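Pesticidal crystal protein Cry2Aa (Bacillus thuringiensis serovar kurstaki, PDB 1I5P) kills dipteran and lepidopteran larvae by binding to their midgut epithelial cells and promoting colloid-osmotic lysis. Local coordinates at residues F231-L242 with A290-F300. Residues are numbered along the deposited sequence; the frame is centred on the assembly and turned at random.
Sequences FRGLNTRLHDML and AQNWPFLYSLF
Ala-290, Trp-293 and Phe-231 bury the most surface in this contact, which packs the last helices of the N-terminal helical bundle of a three-domain Cry toxin against the short helix 293-300 of the middle domain. Phe-231, at the end of helix 202-232, turns its ring edge to one face of the Trp-293 indole in a T-shaped stack; the planes meet at 60° and the ring centroid lies 4.9 Å from that of the five-membered ring. With CG of Trp-293 anti to the backbone N (chi1 -175°), the indole reaches across to helix 238-259. Its opposite face carries CD2 of Tyr-297, one helical turn on, while NE1 is hydrogen-bonded to Glu-514, so the ring is clamped on both faces and tied at its rim. Leu-242 adds its CD2 methyl at the far end of the six-membered ring, 3.5 Å from Trp-293 CZ3. Met-241 makes an oblique Met-aromatic contact, SD lying 3.9 Å from CE3 of Trp-293. Further along, CD1 of Leu-238 meets CD1 of Leu-296, while CD2 of Leu-238 touches CZ of Phe-300. Segment 238-242, which opens helix 238-259, runs nearly perpendicular to 293-300 (85°), the segment axes 12.7 Å apart at closest approach, and large apolar side chains bridge the gap. At the other end the backbones close in: Ala-290 CB is wedged against the end of helix 202-232, 3.5 Å from Phe-231 O and 3.8 Å from Phe-231 CD2, and also touches Arg-232 CA. One water accepts from Ala-290 N while donating to the carbonyl oxygens of Arg-232 and Leu-234.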
ATOM      1  N   PHE A 231     -12.629  -9.222  -8.589  1.00 14.26           N
ATOM      2  CA  PHE A 231     -13.158  -8.495  -7.448  1.00 14.83           C
ATOM      3  C   PHE A 231     -14.659  -8.244  -7.611  1.00 15.62           C
ATOM      4  O   PHE A 231     -15.402  -8.267  -6.629  1.00 14.58           O
ATOM      5  CB  PHE A 231     -12.418  -7.163  -7.278  1.00 14.83           C
ATOM      6  CG  PHE A 231     -12.598  -6.538  -5.923  1.00 14.93           C
ATOM      7  CD1 PHE A 231     -11.799  -6.927  -4.851  1.00 14.88           C
ATOM      8  CD2 PHE A 231     -13.592  -5.590  -5.708  1.00 12.18           C
ATOM      9  CE1 PHE A 231     -11.987  -6.376  -3.578  1.00 16.53           C
ATOM     10  CE2 PHE A 231     -13.792  -5.037  -4.449  1.00 13.86           C
ATOM     11  CZ  PHE A 231     -12.989  -5.430  -3.377  1.00 14.29           C
ATOM     12  N   ARG A 232     -15.108  -8.004  -8.842  1.00 16.20           N
ATOM     13  CA  ARG A 232     -16.528  -7.755  -9.083  1.00 18.28           C
ATOM     14  C   ARG A 232     -17.390  -8.989  -8.810  1.00 17.13           C
ATOM     15  O   ARG A 232     -18.596  -8.869  -8.601  1.00 16.84           O
ATOM     16  CB  ARG A 232     -16.770  -7.296 -10.522  1.00 21.06           C
ATOM     17  CG  ARG A 232     -16.322  -5.882 -10.857  1.00 25.54           C
ATOM     18  CD  ARG A 232     -16.840  -5.485 -12.241  1.00 29.67           C
ATOM     19  NE  ARG A 232     -18.261  -5.121 -12.247  1.00 32.90           N
ATOM     20  CZ  ARG A 232     -19.015  -5.081 -13.344  1.00 34.38           C
ATOM     21  NH1 ARG A 232     -18.490  -5.396 -14.523  1.00 33.54           N
ATOM     22  NH2 ARG A 232     -20.290  -4.711 -13.272  1.00 32.31           N
ATOM     23  N   GLY A 233     -16.772 -10.166  -8.822  1.00 16.21           N
ATOM     24  CA  GLY A 233     -17.509 -11.391  -8.568  1.00 17.53           C
ATOM     25  C   GLY A 233     -17.506 -11.793  -7.103  1.00 18.97           C
ATOM     26  O   GLY A 233     -18.031 -12.846  -6.732  1.00 20.17           O
ATOM     27  N   LEU A 234     -16.917 -10.956  -6.257  1.00 19.15           N
ATOM     28  CA  LEU A 234     -16.856 -11.263  -4.830  1.00 17.67           C
ATOM     29  C   LEU A 234     -18.157 -11.029  -4.068  1.00 17.10           C
ATOM     30  O   LEU A 234     -18.925 -10.106  -4.353  1.00 13.55           O
ATOM     31  CB  LEU A 234     -15.756 -10.446  -4.146  1.00 19.95           C
ATOM     32  CG  LEU A 234     -14.289 -10.877  -4.246  1.00 20.67           C
ATOM     33  CD1 LEU A 234     -13.423  -9.847  -3.542  1.00 20.48           C
ATOM     34  CD2 LEU A 234     -14.102 -12.244  -3.616  1.00 20.59           C
ATOM     35  N   ASN A 235     -18.386 -11.893  -3.091  1.00 16.24           N
ATOM     36  CA  ASN A 235     -19.537 -11.804  -2.212  1.00 17.49           C
ATOM     37  C   ASN A 235     -19.091 -12.614  -1.016  1.00 18.08           C
ATOM     38  O   ASN A 235     -19.349 -13.817  -0.929  1.00 18.73           O
ATOM     39  CB  ASN A 235     -20.788 -12.429  -2.831  1.00 16.16           C
ATOM     40  CG  ASN A 235     -22.036 -12.142  -2.008  1.00 19.03           C
ATOM     41  OD1 ASN A 235     -21.955 -11.501  -0.961  1.00 16.89           O
ATOM     42  ND2 ASN A 235     -23.189 -12.610  -2.478  1.00 14.68           N
ATOM     43  N   THR A 236     -18.394 -11.953  -0.101  1.00 17.67           N
ATOM     44  CA  THR A 236     -17.877 -12.637   1.064  1.00 17.46           C
ATOM     45  C   THR A 236     -17.842 -11.733   2.287  1.00 15.89           C
ATOM     46  O   THR A 236     -18.100 -10.533   2.201  1.00 16.81           O
ATOM     47  CB  THR A 236     -16.456 -13.138   0.770  1.00 18.03           C
ATOM     48  OG1 THR A 236     -16.018 -14.000   1.827  1.00 23.51           O
ATOM     49  CG2 THR A 236     -15.504 -11.953   0.633  1.00 16.04           C
ATOM     50  N   ARG A 237     -17.522 -12.311   3.435  1.00 16.81           N
ATOM     51  CA  ARG A 237     -17.444 -11.523   4.657  1.00 17.83           C
ATOM     52  C   ARG A 237     -16.285 -10.531   4.557  1.00 16.23           C
ATOM     53  O   ARG A 237     -15.368 -10.715   3.750  1.00 14.85           O
ATOM     54  CB  ARG A 237     -17.258 -12.442   5.858  1.00 20.82           C
ATOM     55  CG  ARG A 237     -18.376 -13.457   6.033  1.00 28.32           C
ATOM     56  CD  ARG A 237     -18.593 -13.715   7.506  1.00 32.55           C
ATOM     57  NE  ARG A 237     -18.690 -15.132   7.835  1.00 39.78           N
ATOM     58  CZ  ARG A 237     -18.336 -15.639   9.013  1.00 42.25           C
ATOM     59  NH1 ARG A 237     -17.860 -14.840   9.962  1.00 40.84           N
ATOM     60  NH2 ARG A 237     -18.459 -16.940   9.248  1.00 44.07           N
ATOM     61  N   LEU A 238     -16.327  -9.486   5.379  1.00 14.23           N
ATOM     62  CA  LEU A 238     -15.291  -8.454   5.359  1.00 12.30           C
ATOM     63  C   LEU A 238     -13.877  -9.007   5.440  1.00 11.35           C
ATOM     64  O   LEU A 238     -13.017  -8.665   4.622  1.00 11.48           O
ATOM     65  CB  LEU A 238     -15.502  -7.458   6.504  1.00  9.44           C
ATOM     66  CG  LEU A 238     -14.578  -6.241   6.466  1.00  9.07           C
ATOM     67  CD1 LEU A 238     -14.768  -5.512   5.145  1.00  9.36           C
ATOM     68  CD2 LEU A 238     -14.875  -5.310   7.637  1.00  7.50           C
ATOM     69  N   HIS A 239     -13.638  -9.861   6.428  1.00 11.01           N
ATOM     70  CA  HIS A 239     -12.320 -10.442   6.610  1.00 13.18           C
ATOM     71  C   HIS A 239     -11.774 -11.018   5.302  1.00 14.30           C
ATOM     72  O   HIS A 239     -10.633 -10.748   4.921  1.00 14.17           O
ATOM     73  CB  HIS A 239     -12.366 -11.537   7.674  1.00 12.97           C
ATOM     74  CG  HIS A 239     -11.078 -12.282   7.814  1.00 16.83           C
ATOM     75  ND1 HIS A 239      -9.974 -11.751   8.443  1.00 13.52           N
ATOM     76  CD2 HIS A 239     -10.694 -13.489   7.335  1.00 16.09           C
ATOM     77  CE1 HIS A 239      -8.965 -12.596   8.345  1.00 14.10           C
ATOM     78  NE2 HIS A 239      -9.375 -13.659   7.676  1.00 15.41           N
ATOM     79  N   ASP A 240     -12.594 -11.804   4.612  1.00 15.15           N
ATOM     80  CA  ASP A 240     -12.176 -12.427   3.357  1.00 15.26           C
ATOM     81  C   ASP A 240     -12.009 -11.447   2.204  1.00 13.22           C
ATOM     82  O   ASP A 240     -11.131 -11.616   1.363  1.00 11.99           O
ATOM     83  CB  ASP A 240     -13.160 -13.532   2.976  1.00 19.65           C
ATOM     84  CG  ASP A 240     -13.046 -14.743   3.883  1.00 24.11           C
ATOM     85  OD1 ASP A 240     -14.079 -15.407   4.126  1.00 29.69           O
ATOM     86  OD2 ASP A 240     -11.920 -15.031   4.343  1.00 24.72           O
ATOM     87  N   MET A 241     -12.847 -10.421   2.158  1.00 11.37           N
ATOM     88  CA  MET A 241     -12.728  -9.429   1.101  1.00 12.10           C
ATOM     89  C   MET A 241     -11.397  -8.695   1.244  1.00 11.23           C
ATOM     90  O   MET A 241     -10.671  -8.512   0.269  1.00 11.78           O
ATOM     91  CB  MET A 241     -13.882  -8.426   1.167  1.00 11.34           C
ATOM     92  CG  MET A 241     -13.734  -7.271   0.191  1.00 12.24           C
ATOM     93  SD  MET A 241     -15.181  -6.230   0.143  1.00 16.72           S
ATOM     94  CE  MET A 241     -16.146  -7.090  -1.078  1.00 15.36           C
ATOM     95  N   LEU A 242     -11.078  -8.278   2.465  1.00 11.11           N
ATOM     96  CA  LEU A 242      -9.828  -7.565   2.711  1.00 12.57           C
ATOM     97  C   LEU A 242      -8.595  -8.430   2.441  1.00 13.86           C
ATOM     98  O   LEU A 242      -7.603  -7.949   1.884  1.00 15.88           O
ATOM     99  CB  LEU A 242      -9.797  -7.036   4.152  1.00  8.35           C
ATOM    100  CG  LEU A 242     -10.924  -6.060   4.495  1.00  9.06           C
ATOM    101  CD1 LEU A 242     -10.709  -5.479   5.896  1.00  9.90           C
ATOM    102  CD2 LEU A 242     -10.961  -4.943   3.451  1.00  9.51           C
ATOM    103  N   ALA A 290     -18.601  -6.122  -4.325  1.00 16.74           N
ATOM    104  CA  ALA A 290     -17.760  -5.047  -4.840  1.00 16.56           C
ATOM    105  C   ALA A 290     -18.424  -3.672  -4.778  1.00 17.15           C
ATOM    106  O   ALA A 290     -17.755  -2.661  -4.563  1.00 17.41           O
ATOM    107  CB  ALA A 290     -17.344  -5.360  -6.275  1.00 14.79           C
ATOM    108  N   GLN A 291     -19.739  -3.629  -4.966  1.00 17.30           N
ATOM    109  CA  GLN A 291     -20.465  -2.362  -4.931  1.00 18.90           C
ATOM    110  C   GLN A 291     -20.377  -1.698  -3.556  1.00 17.48           C
ATOM    111  O   GLN A 291     -20.532  -0.483  -3.434  1.00 17.52           O
ATOM    112  CB  GLN A 291     -21.932  -2.579  -5.317  1.00 20.39           C
ATOM    113  CG  GLN A 291     -22.151  -2.827  -6.811  1.00 28.65           C
ATOM    114  CD  GLN A 291     -23.621  -3.006  -7.179  1.00 32.19           C
ATOM    115  OE1 GLN A 291     -23.981  -3.011  -8.358  1.00 35.10           O
ATOM    116  NE2 GLN A 291     -24.475  -3.163  -6.169  1.00 32.17           N
ATOM    117  N   ASN A 292     -20.114  -2.504  -2.533  1.00 15.68           N
ATOM    118  CA  ASN A 292     -19.994  -2.018  -1.162  1.00 15.92           C
ATOM    119  C   ASN A 292     -18.583  -1.539  -0.837  1.00 15.17           C
ATOM    120  O   ASN A 292     -18.374  -0.831   0.146  1.00 14.93           O
ATOM    121  CB  ASN A 292     -20.320  -3.131  -0.163  1.00 14.96           C
ATOM    122  CG  ASN A 292     -21.665  -3.770  -0.408  1.00 16.89           C
ATOM    123  OD1 ASN A 292     -21.850  -4.953  -0.130  1.00 16.21           O
ATOM    124  ND2 ASN A 292     -22.615  -2.995  -0.916  1.00 13.77           N
ATOM    125  N   TRP A 293     -17.620  -1.944  -1.655  1.00 14.90           N
ATOM    126  CA  TRP A 293     -16.224  -1.608  -1.407  1.00 16.94           C
ATOM    127  C   TRP A 293     -15.928  -0.114  -1.314  1.00 16.18           C
ATOM    128  O   TRP A 293     -15.258   0.322  -0.377  1.00 16.91           O
ATOM    129  CB  TRP A 293     -15.323  -2.266  -2.464  1.00 15.78           C
ATOM    130  CG  TRP A 293     -13.850  -2.069  -2.214  1.00 13.18           C
ATOM    131  CD1 TRP A 293     -12.919  -1.637  -3.116  1.00 14.69           C
ATOM    132  CD2 TRP A 293     -13.154  -2.242  -0.972  1.00 11.94           C
ATOM    133  NE1 TRP A 293     -11.688  -1.519  -2.509  1.00 11.44           N
ATOM    134  CE2 TRP A 293     -11.804  -1.883  -1.196  1.00 12.85           C
ATOM    135  CE3 TRP A 293     -13.540  -2.659   0.308  1.00 13.46           C
ATOM    136  CZ2 TRP A 293     -10.834  -1.930  -0.182  1.00 12.20           C
ATOM    137  CZ3 TRP A 293     -12.573  -2.705   1.320  1.00 12.56           C
ATOM    138  CH2 TRP A 293     -11.238  -2.340   1.063  1.00 13.26           C
ATOM    139  N   PRO A 294     -16.422   0.691  -2.272  1.00 17.64           N
ATOM    140  CA  PRO A 294     -16.168   2.133  -2.232  1.00 15.96           C
ATOM    141  C   PRO A 294     -16.494   2.729  -0.880  1.00 16.45           C
ATOM    142  O   PRO A 294     -15.718   3.516  -0.339  1.00 15.59           O
ATOM    143  CB  PRO A 294     -17.056   2.665  -3.354  1.00 17.92           C
ATOM    144  CG  PRO A 294     -16.963   1.553  -4.364  1.00 16.44           C
ATOM    145  CD  PRO A 294     -17.197   0.343  -3.476  1.00 17.73           C
ATOM    146  N   PHE A 295     -17.640   2.346  -0.325  1.00 14.86           N
ATOM    147  CA  PHE A 295     -18.024   2.854   0.983  1.00 14.89           C
ATOM    148  C   PHE A 295     -17.024   2.430   2.042  1.00 13.53           C
ATOM    149  O   PHE A 295     -16.564   3.253   2.838  1.00 13.05           O
ATOM    150  CB  PHE A 295     -19.402   2.344   1.416  1.00 13.67           C
ATOM    151  CG  PHE A 295     -19.652   2.501   2.894  1.00 14.62           C
ATOM    152  CD1 PHE A 295     -20.047   3.729   3.426  1.00 13.79           C
ATOM    153  CD2 PHE A 295     -19.403   1.448   3.767  1.00 13.45           C
ATOM    154  CE1 PHE A 295     -20.182   3.908   4.799  1.00 14.21           C
ATOM    155  CE2 PHE A 295     -19.535   1.616   5.153  1.00 15.23           C
ATOM    156  CZ  PHE A 295     -19.926   2.852   5.666  1.00 15.55           C
ATOM    157  N   LEU A 296     -16.700   1.140   2.056  1.00 12.43           N
ATOM    158  CA  LEU A 296     -15.778   0.595   3.047  1.00 12.51           C
ATOM    159  C   LEU A 296     -14.407   1.264   3.082  1.00 13.25           C
ATOM    160  O   LEU A 296     -13.945   1.674   4.143  1.00 15.70           O
ATOM    161  CB  LEU A 296     -15.629  -0.917   2.843  1.00  9.95           C
ATOM    162  CG  LEU A 296     -16.898  -1.720   3.145  1.00 11.79           C
ATOM    163  CD1 LEU A 296     -16.721  -3.189   2.742  1.00 10.00           C
ATOM    164  CD2 LEU A 296     -17.224  -1.595   4.631  1.00  8.47           C
ATOM    165  N   TYR A 297     -13.751   1.394   1.937  1.00 14.57           N
ATOM    166  CA  TYR A 297     -12.441   2.018   1.963  1.00 14.76           C
ATOM    167  C   TYR A 297     -12.513   3.534   2.170  1.00 16.07           C
ATOM    168  O   TYR A 297     -11.540   4.148   2.604  1.00 15.11           O
ATOM    169  CB  TYR A 297     -11.631   1.649   0.708  1.00 12.92           C
ATOM    170  CG  TYR A 297     -12.023   2.315  -0.590  1.00 12.38           C
ATOM    171  CD1 TYR A 297     -11.827   3.683  -0.788  1.00 10.65           C
ATOM    172  CD2 TYR A 297     -12.510   1.564  -1.657  1.00 10.43           C
ATOM    173  CE1 TYR A 297     -12.098   4.282  -2.014  1.00 10.60           C
ATOM    174  CE2 TYR A 297     -12.785   2.158  -2.894  1.00 11.06           C
ATOM    175  CZ  TYR A 297     -12.571   3.517  -3.062  1.00 10.99           C
ATOM    176  OH  TYR A 297     -12.799   4.103  -4.290  1.00 13.71           O
ATOM    177  N   SER A 298     -13.666   4.142   1.884  1.00 16.61           N
ATOM    178  CA  SER A 298     -13.801   5.584   2.094  1.00 15.34           C
ATOM    179  C   SER A 298     -13.907   5.807   3.597  1.00 15.82           C
ATOM    180  O   SER A 298     -13.519   6.858   4.114  1.00 15.98           O
ATOM    181  CB  SER A 298     -15.047   6.143   1.385  1.00 13.80           C
ATOM    182  OG  SER A 298     -16.245   5.806   2.064  1.00 13.29           O
ATOM    183  N   LEU A 299     -14.418   4.790   4.292  1.00 14.79           N
ATOM    184  CA  LEU A 299     -14.585   4.834   5.740  1.00 13.21           C
ATOM    185  C   LEU A 299     -13.281   4.512   6.458  1.00 13.64           C
ATOM    186  O   LEU A 299     -12.921   5.166   7.436  1.00 10.36           O
ATOM    187  CB  LEU A 299     -15.646   3.827   6.180  1.00 14.03           C
ATOM    188  CG  LEU A 299     -15.787   3.581   7.685  1.00 13.10           C
ATOM    189  CD1 LEU A 299     -16.367   4.811   8.359  1.00 14.17           C
ATOM    190  CD2 LEU A 299     -16.688   2.376   7.923  1.00 13.95           C
ATOM    191  N   PHE A 300     -12.587   3.491   5.963  1.00 14.19           N
ATOM    192  CA  PHE A 300     -11.329   3.045   6.551  1.00 13.04           C
ATOM    193  C   PHE A 300     -10.202   4.069   6.436  1.00 12.13           C
ATOM    194  O   PHE A 300      -9.221   3.989   7.176  1.00 10.08           O
ATOM    195  CB  PHE A 300     -10.897   1.717   5.915  1.00 11.60           C
ATOM    196  CG  PHE A 300     -11.880   0.588   6.130  1.00 14.27           C
ATOM    197  CD1 PHE A 300     -11.818  -0.559   5.343  1.00 13.36           C
ATOM    198  CD2 PHE A 300     -12.866   0.670   7.117  1.00 15.07           C
ATOM    199  CE1 PHE A 300     -12.714  -1.610   5.530  1.00 11.79           C
ATOM    200  CE2 PHE A 300     -13.768  -0.378   7.310  1.00 14.26           C
ATOM    201  CZ  PHE A 300     -13.688  -1.519   6.511  1.00 11.92           C
TER
HETATM  202  O   HOH W   1     -19.322  -8.279  -6.119  1.00 20.37           O